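Local coordinates for protein N-hydroxyarylamine O-acetyltransferase (Bacillus cereus, PDB 4DMO) that probably transfers acetyl groups to arylamines and N-hydroxyarylamines, as an active member of the arylamine N-acetyltransferase family, at residues Ser93-Asn98 and Ser102-Asp107. Residues are numbered along the deposited sequence; the frame is centred on the assembly and turned at random.
With KH2 (3-(1-methylpiperidinium-1-yl)propane-1-sulfonate), chain C.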
loop_
_atom_site.group_PDB
_atom_site.type_symbol
_atom_site.label_atom_id
_atom_site.label_comp_id
_atom_site.label_asym_id
_atom_site.label_seq_id
_atom_site.Cartn_x
_atom_site.Cartn_y
_atom_site.Cartn_z
ATOM N N SER A 93 13.042 -1.441 3.409
ATOM C CA SER A 93 12.467 -2.545 4.144
ATOM C C SER A 93 12.188 -2.106 5.566
ATOM O O SER A 93 12.936 -1.322 6.140
ATOM C CB SER A 93 13.434 -3.740 4.133
ATOM O OG SER A 93 13.127 -4.689 5.141
ATOM N N GLY A 94 11.134 -2.659 6.142
ATOM C CA GLY A 94 10.770 -2.353 7.499
ATOM C C GLY A 94 9.869 -3.403 8.093
ATOM O O GLY A 94 9.646 -4.457 7.505
ATOM N N THR A 95 9.372 -3.093 9.286
ATOM C CA THR A 95 8.522 -3.973 10.020
ATOM C C THR A 95 7.384 -3.168 10.610
ATOM O O THR A 95 7.610 -2.131 11.233
ATOM C CB THR A 95 9.298 -4.658 11.167
ATOM O OG1 THR A 95 10.431 -5.371 10.650
ATOM C CG2 THR A 95 8.381 -5.617 11.933
ATOM N N VAL A 96 6.160 -3.660 10.438
ATOM C CA VAL A 96 4.964 -3.006 10.974
ATOM C C VAL A 96 4.847 -3.259 12.478
ATOM O O VAL A 96 5.314 -4.284 12.998
ATOM C CB VAL A 96 3.664 -3.509 10.277
ATOM C CG1 VAL A 96 2.395 -2.855 10.900
ATOM C CG2 VAL A 96 3.722 -3.238 8.788
ATOM N N TYR A 97 4.241 -2.296 13.167
ATOM C CA TYR A 97 3.991 -2.407 14.592
ATOM C C TYR A 97 2.512 -2.584 14.828
ATOM O O TYR A 97 1.680 -1.970 14.167
ATOM C CB TYR A 97 4.456 -1.165 15.325
ATOM C CG TYR A 97 4.433 -1.285 16.839
ATOM C CD1 TYR A 97 5.430 -2.002 17.500
ATOM C CD2 TYR A 97 3.447 -0.647 17.611
ATOM C CE1 TYR A 97 5.449 -2.107 18.864
ATOM C CE2 TYR A 97 3.459 -0.748 19.001
ATOM C CZ TYR A 97 4.467 -1.486 19.620
ATOM O OH TYR A 97 4.531 -1.617 20.993
ATOM N N ASN A 98 2.192 -3.447 15.768
ATOM C CA ASN A 98 0.822 -3.692 16.091
ATOM C C ASN A 98 0.514 -2.951 17.359
ATOM O O ASN A 98 0.634 -3.502 18.441
ATOM C CB ASN A 98 0.597 -5.180 16.256
ATOM C CG ASN A 98 -0.858 -5.550 16.166
ATOM O OD1 ASN A 98 -1.624 -5.327 17.100
ATOM N ND2 ASN A 98 -1.260 -6.096 15.023
ATOM N N SER A 102 0.504 -4.032 21.312
ATOM C CA SER A 102 1.829 -3.584 21.721
ATOM C C SER A 102 2.928 -4.602 21.383
ATOM O O SER A 102 3.655 -5.056 22.249
ATOM C CB SER A 102 1.849 -3.299 23.231
ATOM O OG SER A 102 1.006 -2.212 23.567
ATOM N N ILE A 103 3.069 -4.940 20.113
ATOM C CA ILE A 103 4.128 -5.855 19.706
ATOM C C ILE A 103 4.351 -5.678 18.224
ATOM O O ILE A 103 3.491 -5.141 17.533
ATOM C CB ILE A 103 3.738 -7.336 19.913
ATOM C CG1 ILE A 103 2.367 -7.606 19.297
ATOM C CG2 ILE A 103 3.741 -7.719 21.386
ATOM C CD1 ILE A 103 2.115 -9.037 19.059
ATOM N N TRP A 104 5.481 -6.183 17.735
ATOM C CA TRP A 104 5.812 -6.090 16.328
ATOM C C TRP A 104 5.074 -7.124 15.536
ATOM O O TRP A 104 4.710 -8.157 16.060
ATOM C CB TRP A 104 7.309 -6.281 16.102
ATOM C CG TRP A 104 8.142 -5.222 16.717
ATOM C CD1 TRP A 104 8.846 -5.316 17.884
ATOM C CD2 TRP A 104 8.372 -3.908 16.195
ATOM N NE1 TRP A 104 9.510 -4.135 18.120
ATOM C CE2 TRP A 104 9.234 -3.247 17.116
ATOM C CE3 TRP A 104 7.949 -3.207 15.058
ATOM C CZ2 TRP A 104 9.664 -1.941 16.923
ATOM C CZ3 TRP A 104 8.386 -1.911 14.865
ATOM C CH2 TRP A 104 9.228 -1.287 15.806
ATOM N N ALA A 105 4.793 -6.790 14.286
ATOM C CA ALA A 105 4.347 -7.768 13.309
ATOM C C ALA A 105 5.571 -8.542 12.865
ATOM O O ALA A 105 6.683 -8.291 13.344
ATOM C CB ALA A 105 3.697 -7.081 12.117
ATOM N N VAL A 106 5.376 -9.461 11.934
ATOM C CA VAL A 106 6.467 -10.274 11.444
ATOM C C VAL A 106 7.593 -9.398 10.945
ATOM O O VAL A 106 7.366 -8.363 10.296
ATOM C CB VAL A 106 6.029 -11.251 10.322
ATOM C CG1 VAL A 106 5.199 -12.327 10.914
ATOM C CG2 VAL A 106 5.281 -10.533 9.210
ATOM N N ASP A 107 8.814 -9.843 11.238
ATOM C CA ASP A 107 10.023 -9.090 10.923
ATOM C C ASP A 107 10.198 -8.926 9.414
ATOM O O ASP A 107 10.128 -9.895 8.665
ATOM C CB ASP A 107 11.255 -9.791 11.504
ATOM C CG ASP A 107 12.480 -8.978 11.355
ATOM O OD1 ASP A 107 13.125 -9.059 10.292
ATOM O OD2 ASP A 107 12.776 -8.204 12.274
HETATM S S KH2 C . 3.046 3.643 20.394
HETATM C C1 KH2 C . 4.001 2.167 20.511
HETATM O O1 KH2 C . 1.721 3.414 19.871
HETATM N N2 KH2 C . 7.722 1.401 20.575
HETATM O O2 KH2 C . 3.660 4.668 19.579
HETATM C C4 KH2 C . 5.393 2.226 21.030
HETATM O O4 KH2 C . 2.864 4.314 21.665
HETATM C C7 KH2 C . 6.405 1.651 20.119
HETATM C C11 KH2 C . 8.400 2.627 20.811
HETATM C C12 KH2 C . 9.741 0.174 19.860
HETATM C C13 KH2 C . 8.530 -0.551 21.761
HETATM C C14 KH2 C . 9.872 -0.077 21.322
HETATM C C15 KH2 C . 7.670 0.663 21.788
HETATM C C16 KH2 C . 8.368 0.641 19.545
HETATM O O HOH W 1 5.917 -6.289 9.090
#
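Thr95 lays its methyl CG2 against the loop backbone of 105-107, 3.4 Å from Val106 O; chi1 of -57° sets CG2 anti to the backbone N for this contact and leaves OG1 beside that N, bonded to Ser108 N. On the N side of Val96 a water bridges to the partner segment, accepting from Val96 N and donating to Val106 O. Direct pairing resumes with Ala105 N to Val96 O (2.9 Å), while CB of Ala105 packs on CB of Val96. Tyr97, with CG anti to its backbone N (chi1 -171°), turns its CD1 edge into the face of the Trp104 six-membered ring, an edge-to-face pair with centroids 5.0 Å apart and planes at 82°. One face of the tyrosine ring lies over Ile103 O; the opposite face receives the propyl chain of the bound sulfobetaine, whose piperidinium carbon C12 comes 3.6 Å from Trp104 CZ2. Asn98 closes the hairpin: its N donates to Ile103 O (2.8 Å) and its O accepts a longer bond from Ile103 N, with Ser102 and Ile103 both facing it in a G1 beta bulge. The crossed aromatics thus form a pocket wall that meets the ligand through carbon, a dispersion contact, while Leu184 N supplies a hydrogen bond.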